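Local coordinates for protein exodeoxyribonuclease III (Archaeoglobus fulgidus, PDB 2VOA) that probably cleaves DNA at abasic sites as a metal-dependent AP endonuclease of the exonuclease III family, and probably also acts as a 3'-5' exonuclease on double-stranded DNA, at residues H17-W22 / L31-T36; P21-N26 / H49-H54. The protein carries 1 engineered substitution. All blocks are in the same frame, centred on the assembly; numbering follows the deposited sequence.

Interaction 1: residues H17-W22 / L31-T36; sequences HIVIPW and LCMQET
Leu31 meets the helix with both of its methyl groups, one for each of two helix residues. Leu31 CD2 touches Val19 CG1 at 4.1 Å. Leu31 CD1 reaches Trp22 CZ3, also at 4.1 Å, and the two side chains meet obliquely. The torsions explain the reach: Val19 CG1 stands opposite the backbone N (chi1 170°), and Trp22 CG does likewise (chi1 -171°).

The sulfur contact is looser. Met33 SD approaches the same Val19 CG1 at 4.4 Å. Leu31 and Met33, two apart on the strand, both direct their side chains at the helix.

Helix 16-26 and strand 30-34 are the last two elements of the beta-alpha-beta unit that starts with strand 2-8. Their short segments run nearly antiparallel, at 174°, with axes 12.0 Å apart. The helix lies against one of the two mixed sheets of the DNase I-like fold, the one that holds strands 2-8 and 30-34. Phe7 and Phe48 also pack on Val19.

Polar bonds lie around this apolar patch. Trp22 NE1 hydrogen-bonds to Asp236 OD1. Past the strand end, Glu35, a predicted magnesium ligand, accepts a hydrogen bond at OE1 from Asn8 ND2 and packs on a sugar of the bound DNA.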
ATOM      1  N   HIS A  17       6.028   8.136   5.571  1.00 27.89           N
ATOM      2  CA  HIS A  17       6.062   7.391   6.828  1.00 29.03           C
ATOM      3  C   HIS A  17       7.501   7.075   7.255  1.00 28.88           C
ATOM      4  O   HIS A  17       7.721   6.703   8.416  1.00 29.84           O
ATOM      5  CB  HIS A  17       5.252   6.098   6.716  1.00 28.51           C
ATOM      6  CG  HIS A  17       5.873   5.086   5.804  1.00 29.11           C
ATOM      7  ND1 HIS A  17       5.809   5.182   4.429  1.00 29.08           N
ATOM      8  CD2 HIS A  17       6.599   3.976   6.072  1.00 29.02           C
ATOM      9  CE1 HIS A  17       6.454   4.160   3.890  1.00 29.24           C
ATOM     10  NE2 HIS A  17       6.937   3.410   4.868  1.00 27.41           N
ATOM     11  N   ILE A  18       8.449   7.193   6.317  1.00 28.66           N
ATOM     12  CA  ILE A  18       9.874   7.041   6.598  1.00 28.67           C
ATOM     13  C   ILE A  18      10.508   8.419   6.768  1.00 28.90           C
ATOM     14  O   ILE A  18      11.157   8.680   7.768  1.00 29.29           O
ATOM     15  CB  ILE A  18      10.659   6.308   5.437  1.00 28.94           C
ATOM     16  CG1 ILE A  18      10.125   4.887   5.206  1.00 30.39           C
ATOM     17  CG2 ILE A  18      12.152   6.272   5.736  1.00 29.57           C
ATOM     18  CD1 ILE A  18      10.251   3.967   6.412  1.00 28.71           C
ATOM     19  N   VAL A  19      10.316   9.287   5.775  1.00 28.21           N
ATOM     20  CA  VAL A  19      11.104  10.535   5.672  1.00 28.16           C
ATOM     21  C   VAL A  19      10.793  11.463   6.849  1.00 28.43           C
ATOM     22  O   VAL A  19      11.694  12.008   7.486  1.00 28.65           O
ATOM     23  CB  VAL A  19      10.828  11.256   4.337  1.00 27.96           C
ATOM     24  CG1 VAL A  19      11.453  12.668   4.321  1.00 28.62           C
ATOM     25  CG2 VAL A  19      11.329  10.409   3.169  1.00 29.01           C
ATOM     26  N   ILE A  20       9.510  11.646   7.133  1.00 28.01           N
ATOM     27  CA  ILE A  20       9.117  12.593   8.182  1.00 28.19           C
ATOM     28  C   ILE A  20       9.655  12.178   9.580  1.00 27.74           C
ATOM     29  O   ILE A  20      10.342  12.977  10.228  1.00 28.38           O
ATOM     30  CB  ILE A  20       7.591  12.908   8.136  1.00 27.39           C
ATOM     31  CG1 ILE A  20       7.200  13.508   6.764  1.00 27.18           C
ATOM     32  CG2 ILE A  20       7.154  13.837   9.312  1.00 27.88           C
ATOM     33  CD1 ILE A  20       8.011  14.770   6.344  1.00 28.38           C
ATOM     34  N   PRO A  21       9.391  10.933  10.031  1.00 28.43           N
ATOM     35  CA  PRO A  21      10.023  10.494  11.302  1.00 28.81           C
ATOM     36  C   PRO A  21      11.569  10.531  11.261  1.00 29.28           C
ATOM     37  O   PRO A  21      12.226  10.826  12.284  1.00 29.51           O
ATOM     38  CB  PRO A  21       9.534   9.050  11.448  1.00 29.22           C
ATOM     39  CG  PRO A  21       8.219   9.028  10.704  1.00 29.50           C
ATOM     40  CD  PRO A  21       8.469   9.901   9.504  1.00 28.27           C
ATOM     41  N   TRP A  22      12.146  10.238  10.096  1.00 28.21           N
ATOM     42  CA  TRP A  22      13.599  10.245   9.982  1.00 28.75           C
ATOM     43  C   TRP A  22      14.130  11.677  10.206  1.00 28.50           C
ATOM     44  O   TRP A  22      15.119  11.864  10.912  1.00 28.67           O
ATOM     45  CB  TRP A  22      14.052   9.648   8.641  1.00 28.56           C
ATOM     46  CG  TRP A  22      15.539   9.439   8.570  1.00 28.76           C
ATOM     47  CD1 TRP A  22      16.233   8.314   8.940  1.00 29.44           C
ATOM     48  CD2 TRP A  22      16.508  10.386   8.138  1.00 29.27           C
ATOM     49  NE1 TRP A  22      17.588   8.512   8.765  1.00 29.01           N
ATOM     50  CE2 TRP A  22      17.784   9.767   8.248  1.00 30.54           C
ATOM     51  CE3 TRP A  22      16.429  11.696   7.640  1.00 31.65           C
ATOM     52  CZ2 TRP A  22      18.977  10.427   7.885  1.00 30.33           C
ATOM     53  CZ3 TRP A  22      17.620  12.353   7.272  1.00 30.02           C
ATOM     54  CH2 TRP A  22      18.873  11.716   7.420  1.00 31.44           C
ATOM     55  N   LEU A  31      18.374  18.068   3.689  1.00 29.01           N
ATOM     56  CA  LEU A  31      18.153  16.704   3.139  1.00 29.22           C
ATOM     57  C   LEU A  31      17.813  16.828   1.668  1.00 29.86           C
ATOM     58  O   LEU A  31      16.752  17.391   1.322  1.00 29.87           O
ATOM     59  CB  LEU A  31      17.004  15.978   3.859  1.00 29.66           C
ATOM     60  CG  LEU A  31      16.598  14.648   3.200  1.00 31.91           C
ATOM     61  CD1 LEU A  31      17.689  13.599   3.332  1.00 32.56           C
ATOM     62  CD2 LEU A  31      15.264  14.124   3.764  1.00 30.71           C
ATOM     63  N   CYS A  32      18.710  16.314   0.819  1.00 30.08           N
ATOM     64  CA  CYS A  32      18.445  16.201  -0.629  1.00 30.53           C
ATOM     65  C   CYS A  32      17.699  14.905  -0.921  1.00 30.47           C
ATOM     66  O   CYS A  32      18.092  13.851  -0.426  1.00 31.04           O
ATOM     67  CB  CYS A  32      19.744  16.224  -1.433  1.00 31.93           C
ATOM     68  SG  CYS A  32      20.591  17.781  -1.238  1.00 33.91           S
ATOM     69  N   MET A  33      16.660  14.965  -1.739  1.00 29.26           N
ATOM     70  CA  MET A  33      15.914  13.758  -2.067  1.00 29.12           C
ATOM     71  C   MET A  33      15.861  13.558  -3.574  1.00 29.24           C
ATOM     72  O   MET A  33      15.818  14.535  -4.320  1.00 28.70           O
ATOM     73  CB  MET A  33      14.475  13.873  -1.533  1.00 29.07           C
ATOM     74  CG  MET A  33      14.386  13.854  -0.031  1.00 29.75           C
ATOM     75  SD  MET A  33      12.784  14.445   0.562  1.00 31.41           S
ATOM     76  CE  MET A  33      13.112  16.217   0.689  1.00 30.18           C
ATOM     77  N   GLN A  34      15.871  12.298  -4.012  1.00 28.04           N
ATOM     78  CA  GLN A  34      15.708  11.959  -5.430  1.00 28.75           C
ATOM     79  C   GLN A  34      14.605  10.945  -5.630  1.00 27.90           C
ATOM     80  O   GLN A  34      14.218  10.231  -4.687  1.00 27.43           O
ATOM     81  CB  GLN A  34      17.008  11.408  -6.008  1.00 28.39           C
ATOM     82  CG  GLN A  34      18.226  12.299  -5.732  1.00 29.05           C
ATOM     83  CD  GLN A  34      18.771  12.070  -4.365  1.00 29.45           C
ATOM     84  OE1 GLN A  34      18.716  10.941  -3.843  1.00 31.12           O
ATOM     85  NE2 GLN A  34      19.278  13.125  -3.757  1.00 30.72           N
ATOM     86  N   GLU A  35      14.162  10.827  -6.881  1.00 27.19           N
ATOM     87  CA  GLU A  35      13.015   9.981  -7.243  1.00 28.46           C
ATOM     88  C   GLU A  35      11.790  10.232  -6.365  1.00 28.30           C
ATOM     89  O   GLU A  35      11.172   9.315  -5.826  1.00 28.93           O
ATOM     90  CB  GLU A  35      13.417   8.490  -7.321  1.00 28.73           C
ATOM     91  CG  GLU A  35      14.188   8.228  -8.591  1.00 32.18           C
ATOM     92  CD  GLU A  35      14.251   6.763  -8.980  1.00 39.17           C
ATOM     93  OE1 GLU A  35      15.107   6.038  -8.430  1.00 36.57           O
ATOM     94  OE2 GLU A  35      13.482   6.350  -9.891  1.00 39.09           O
ATOM     95  N   THR A  36      11.467  11.515  -6.205  1.00 28.37           N
ATOM     96  CA  THR A  36      10.223  11.940  -5.545  1.00 28.13           C
ATOM     97  C   THR A  36       8.981  11.495  -6.317  1.00 28.00           C
ATOM     98  O   THR A  36       7.905  11.292  -5.716  1.00 27.09           O
ATOM     99  CB  THR A  36      10.176  13.475  -5.325  1.00 28.34           C
ATOM    100  OG1 THR A  36      10.306  14.134  -6.584  1.00 28.43           O
ATOM    101  CG2 THR A  36      11.333  13.929  -4.425  1.00 28.07           C
TER

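Interaction 2: residues P21-N26 / H49-H54; sequences PWLKEN and HRIGYH
Leu23 lays its CD2 methyl over one face of the Tyr53 ring. This is a CH-pi contact: Leu23 CD2 lies 4.1 Å from the centroid of the Tyr53 ring and 23° off the ring normal. It is displaced toward the rim, and the ring atom nearest to Leu23 CD2 is Tyr53 CZ, at 3.8 Å.

The second segment is the turn after helix 45-49, and it ends that helix in a Schellman motif. Gly52 is the C-prime residue, with positive phi. Its N hydrogen-bonds to His49 O, while Tyr53 N hydrogen-bonds to Phe48 O. The chain then leads into strand 54-60 of the sheet. The contact therefore joins the C-terminal half of helix 16-26 to the link between a helix and an edge strand, away from the annotated sites.

Ile51 lies beside Tyr53 and covers two neighbouring helix residues. Ile51 CD1 touches Leu23 CB at 3.6 Å, and the two side chains cross at about a right angle. CG1 sits between the backbone N and the carbonyl carbon (chi1 60°), while CG2 turns to Lys24. The lysine chain passes Ile51 at a slant, with Lys24 CE 3.7 Å from Ile51 CG2. This side of the contact is more exposed.

Just past the end of helix 16-26, Pro28 O takes a hydrogen bond from Tyr53 OH. One side-chain hydrogen bond lies inside each segment. Asn26 ND2 donates to Trp22 O, which also accepts from Asn26 N. His49 ND1 donates in its ring plane to Tyr53 O, at 3.3 Å and 172°.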
ATOM      1  N   PRO A  21       9.391  10.933  10.031  1.00 28.43           N
ATOM      2  CA  PRO A  21      10.023  10.494  11.302  1.00 28.81           C
ATOM      3  C   PRO A  21      11.569  10.531  11.261  1.00 29.28           C
ATOM      4  O   PRO A  21      12.226  10.826  12.284  1.00 29.51           O
ATOM      5  CB  PRO A  21       9.534   9.050  11.448  1.00 29.22           C
ATOM      6  CG  PRO A  21       8.219   9.028  10.704  1.00 29.50           C
ATOM      7  CD  PRO A  21       8.469   9.901   9.504  1.00 28.27           C
ATOM      8  N   TRP A  22      12.146  10.238  10.096  1.00 28.21           N
ATOM      9  CA  TRP A  22      13.599  10.245   9.982  1.00 28.75           C
ATOM     10  C   TRP A  22      14.130  11.677  10.206  1.00 28.50           C
ATOM     11  O   TRP A  22      15.119  11.864  10.912  1.00 28.67           O
ATOM     12  CB  TRP A  22      14.052   9.648   8.641  1.00 28.56           C
ATOM     13  CG  TRP A  22      15.539   9.439   8.570  1.00 28.76           C
ATOM     14  CD1 TRP A  22      16.233   8.314   8.940  1.00 29.44           C
ATOM     15  CD2 TRP A  22      16.508  10.386   8.138  1.00 29.27           C
ATOM     16  NE1 TRP A  22      17.588   8.512   8.765  1.00 29.01           N
ATOM     17  CE2 TRP A  22      17.784   9.767   8.248  1.00 30.54           C
ATOM     18  CE3 TRP A  22      16.429  11.696   7.640  1.00 31.65           C
ATOM     19  CZ2 TRP A  22      18.977  10.427   7.885  1.00 30.33           C
ATOM     20  CZ3 TRP A  22      17.620  12.353   7.272  1.00 30.02           C
ATOM     21  CH2 TRP A  22      18.873  11.716   7.420  1.00 31.44           C
ATOM     22  N   LEU A  23      13.456  12.678   9.628  1.00 29.30           N
ATOM     23  CA  LEU A  23      13.834  14.091   9.839  1.00 29.61           C
ATOM     24  C   LEU A  23      13.668  14.502  11.306  1.00 30.11           C
ATOM     25  O   LEU A  23      14.512  15.199  11.874  1.00 29.27           O
ATOM     26  CB  LEU A  23      13.039  15.039   8.928  1.00 29.35           C
ATOM     27  CG  LEU A  23      13.461  15.066   7.453  1.00 29.91           C
ATOM     28  CD1 LEU A  23      12.427  15.779   6.617  1.00 30.56           C
ATOM     29  CD2 LEU A  23      14.829  15.716   7.282  1.00 27.70           C
ATOM     30  N   LYS A  24      12.582  14.063  11.929  1.00 29.96           N
ATOM     31  CA  LYS A  24      12.369  14.357  13.346  1.00 31.29           C
ATOM     32  C   LYS A  24      13.487  13.788  14.229  1.00 31.31           C
ATOM     33  O   LYS A  24      13.913  14.433  15.183  1.00 32.29           O
ATOM     34  CB  LYS A  24      10.988  13.864  13.788  1.00 32.24           C
ATOM     35  CG  LYS A  24       9.897  14.899  13.546  1.00 36.63           C
ATOM     36  CD  LYS A  24       8.762  14.768  14.562  1.00 41.82           C
ATOM     37  CE  LYS A  24       8.209  16.150  14.994  1.00 44.78           C
ATOM     38  NZ  LYS A  24       6.742  16.129  15.354  1.00 45.87           N
ATOM     39  N   GLU A  25      13.977  12.598  13.886  1.00 30.98           N
ATOM     40  CA  GLU A  25      14.976  11.892  14.697  1.00 31.54           C
ATOM     41  C   GLU A  25      16.365  12.465  14.480  1.00 31.18           C
ATOM     42  O   GLU A  25      17.090  12.726  15.447  1.00 31.88           O
ATOM     43  CB  GLU A  25      14.973  10.391  14.380  1.00 32.09           C
ATOM     44  CG  GLU A  25      16.104   9.552  15.024  1.00 35.66           C
ATOM     45  CD  GLU A  25      16.063   9.485  16.564  1.00 41.96           C
ATOM     46  OE1 GLU A  25      14.978   9.593  17.165  1.00 44.40           O
ATOM     47  OE2 GLU A  25      17.137   9.296  17.184  1.00 44.74           O
ATOM     48  N   ASN A  26      16.704  12.674  13.211  1.00 30.26           N
ATOM     49  CA  ASN A  26      18.067  12.986  12.790  1.00 30.06           C
ATOM     50  C   ASN A  26      18.345  14.479  12.646  1.00 29.63           C
ATOM     51  O   ASN A  26      19.504  14.919  12.722  1.00 29.71           O
ATOM     52  CB  ASN A  26      18.382  12.226  11.498  1.00 29.95           C
ATOM     53  CG  ASN A  26      18.532  10.730  11.747  1.00 32.04           C
ATOM     54  OD1 ASN A  26      19.614  10.265  12.154  1.00 35.02           O
ATOM     55  ND2 ASN A  26      17.442   9.976  11.550  1.00 29.13           N
ATOM     56  N   HIS A  49       6.534  21.171   6.313  1.00 28.09           N
ATOM     57  CA  HIS A  49       6.283  22.385   7.103  1.00 28.54           C
ATOM     58  C   HIS A  49       5.896  22.040   8.541  1.00 28.51           C
ATOM     59  O   HIS A  49       6.340  22.692   9.492  1.00 28.90           O
ATOM     60  CB  HIS A  49       5.143  23.214   6.526  1.00 29.25           C
ATOM     61  CG  HIS A  49       5.432  23.832   5.199  1.00 30.72           C
ATOM     62  ND1 HIS A  49       6.670  23.796   4.599  1.00 33.52           N
ATOM     63  CD2 HIS A  49       4.632  24.551   4.375  1.00 31.82           C
ATOM     64  CE1 HIS A  49       6.608  24.426   3.438  1.00 33.52           C
ATOM     65  NE2 HIS A  49       5.384  24.896   3.281  1.00 35.64           N
ATOM     66  N   ARG A  50       5.047  21.026   8.692  1.00 28.60           N
ATOM     67  CA  ARG A  50       4.508  20.674  10.011  1.00 29.14           C
ATOM     68  C   ARG A  50       5.580  20.191  11.012  1.00 28.89           C
ATOM     69  O   ARG A  50       5.382  20.237  12.222  1.00 27.98           O
ATOM     70  CB  ARG A  50       3.327  19.701   9.879  1.00 29.56           C
ATOM     71  CG  ARG A  50       2.133  20.329   9.125  1.00 30.65           C
ATOM     72  CD  ARG A  50       1.004  19.316   8.908  0.50 29.70           C
ATOM     73  NE  ARG A  50       1.495  17.963   8.635  0.50 32.10           N
ATOM     74  CZ  ARG A  50       0.820  17.031   7.967  0.50 30.84           C
ATOM     75  NH1 ARG A  50      -0.388  17.294   7.476  0.50 30.41           N
ATOM     76  NH2 ARG A  50       1.353  15.831   7.794  0.50 28.87           N
ATOM     77  N   ILE A  51       6.727  19.750  10.499  1.00 29.72           N
ATOM     78  CA  ILE A  51       7.853  19.387  11.358  1.00 29.20           C
ATOM     79  C   ILE A  51       9.001  20.410  11.259  1.00 29.72           C
ATOM     80  O   ILE A  51      10.126  20.133  11.687  1.00 30.17           O
ATOM     81  CB  ILE A  51       8.337  17.922  11.114  1.00 30.00           C
ATOM     82  CG1 ILE A  51       8.801  17.705   9.661  1.00 28.84           C
ATOM     83  CG2 ILE A  51       7.225  16.939  11.480  1.00 30.90           C
ATOM     84  CD1 ILE A  51       9.858  16.646   9.534  1.00 31.14           C
ATOM     85  N   GLY A  52       8.704  21.581  10.696  1.00 28.94           N
ATOM     86  CA  GLY A  52       9.624  22.712  10.739  1.00 28.65           C
ATOM     87  C   GLY A  52      10.669  22.711   9.629  1.00 29.09           C
ATOM     88  O   GLY A  52      11.733  23.320   9.777  1.00 29.77           O
ATOM     89  N   TYR A  53      10.358  22.047   8.521  1.00 28.83           N
ATOM     90  CA  TYR A  53      11.245  22.048   7.345  1.00 28.54           C
ATOM     91  C   TYR A  53      10.676  22.829   6.165  1.00 29.27           C
ATOM     92  O   TYR A  53       9.520  22.642   5.779  1.00 29.67           O
ATOM     93  CB  TYR A  53      11.593  20.613   6.910  1.00 27.84           C
ATOM     94  CG  TYR A  53      12.715  20.029   7.734  1.00 26.87           C
ATOM     95  CD1 TYR A  53      12.473  19.470   8.997  1.00 28.74           C
ATOM     96  CD2 TYR A  53      14.032  20.073   7.260  1.00 26.64           C
ATOM     97  CE1 TYR A  53      13.518  18.951   9.774  1.00 27.54           C
ATOM     98  CE2 TYR A  53      15.095  19.543   8.036  1.00 29.20           C
ATOM     99  CZ  TYR A  53      14.822  18.993   9.277  1.00 28.88           C
ATOM    100  OH  TYR A  53      15.876  18.485  10.018  1.00 27.97           O
ATOM    101  N   HIS A  54      11.505  23.697   5.591  1.00 29.07           N
ATOM    102  CA  HIS A  54      11.260  24.216   4.256  1.00 29.31           C
ATOM    103  C   HIS A  54      11.508  23.085   3.289  1.00 28.94           C
ATOM    104  O   HIS A  54      12.312  22.186   3.571  1.00 27.70           O
ATOM    105  CB  HIS A  54      12.220  25.362   3.934  1.00 29.71           C
ATOM    106  CG  HIS A  54      12.020  26.567   4.792  1.00 32.20           C
ATOM    107  ND1 HIS A  54      12.727  26.783   5.957  1.00 35.36           N
ATOM    108  CD2 HIS A  54      11.184  27.618   4.657  1.00 31.32           C
ATOM    109  CE1 HIS A  54      12.329  27.919   6.506  1.00 33.20           C
ATOM    110  NE2 HIS A  54      11.396  28.447   5.736  1.00 35.99           N
TER

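How the interactions relate
From the N terminus the chain passes strand 2-8 and enters helix 16-26, where both interactions begin. Interaction 1 closes the shorter loop, from the helix to the next strand, 30-34. Interaction 2 starts from the end of the same helix and closes a longer loop, through helix 45-49 to the turn at 49-54. Pro21 and Trp22 belong to both. The two loops cross rather than nest: interaction 2 opens before interaction 1 has closed at 31-36. The contacts join directly: Leu31 CD2 packs on Leu23 CD2 at 3.9 Å. Together they tie one helix to an inner strand of the sheet and to the approach to edge strand 54-60.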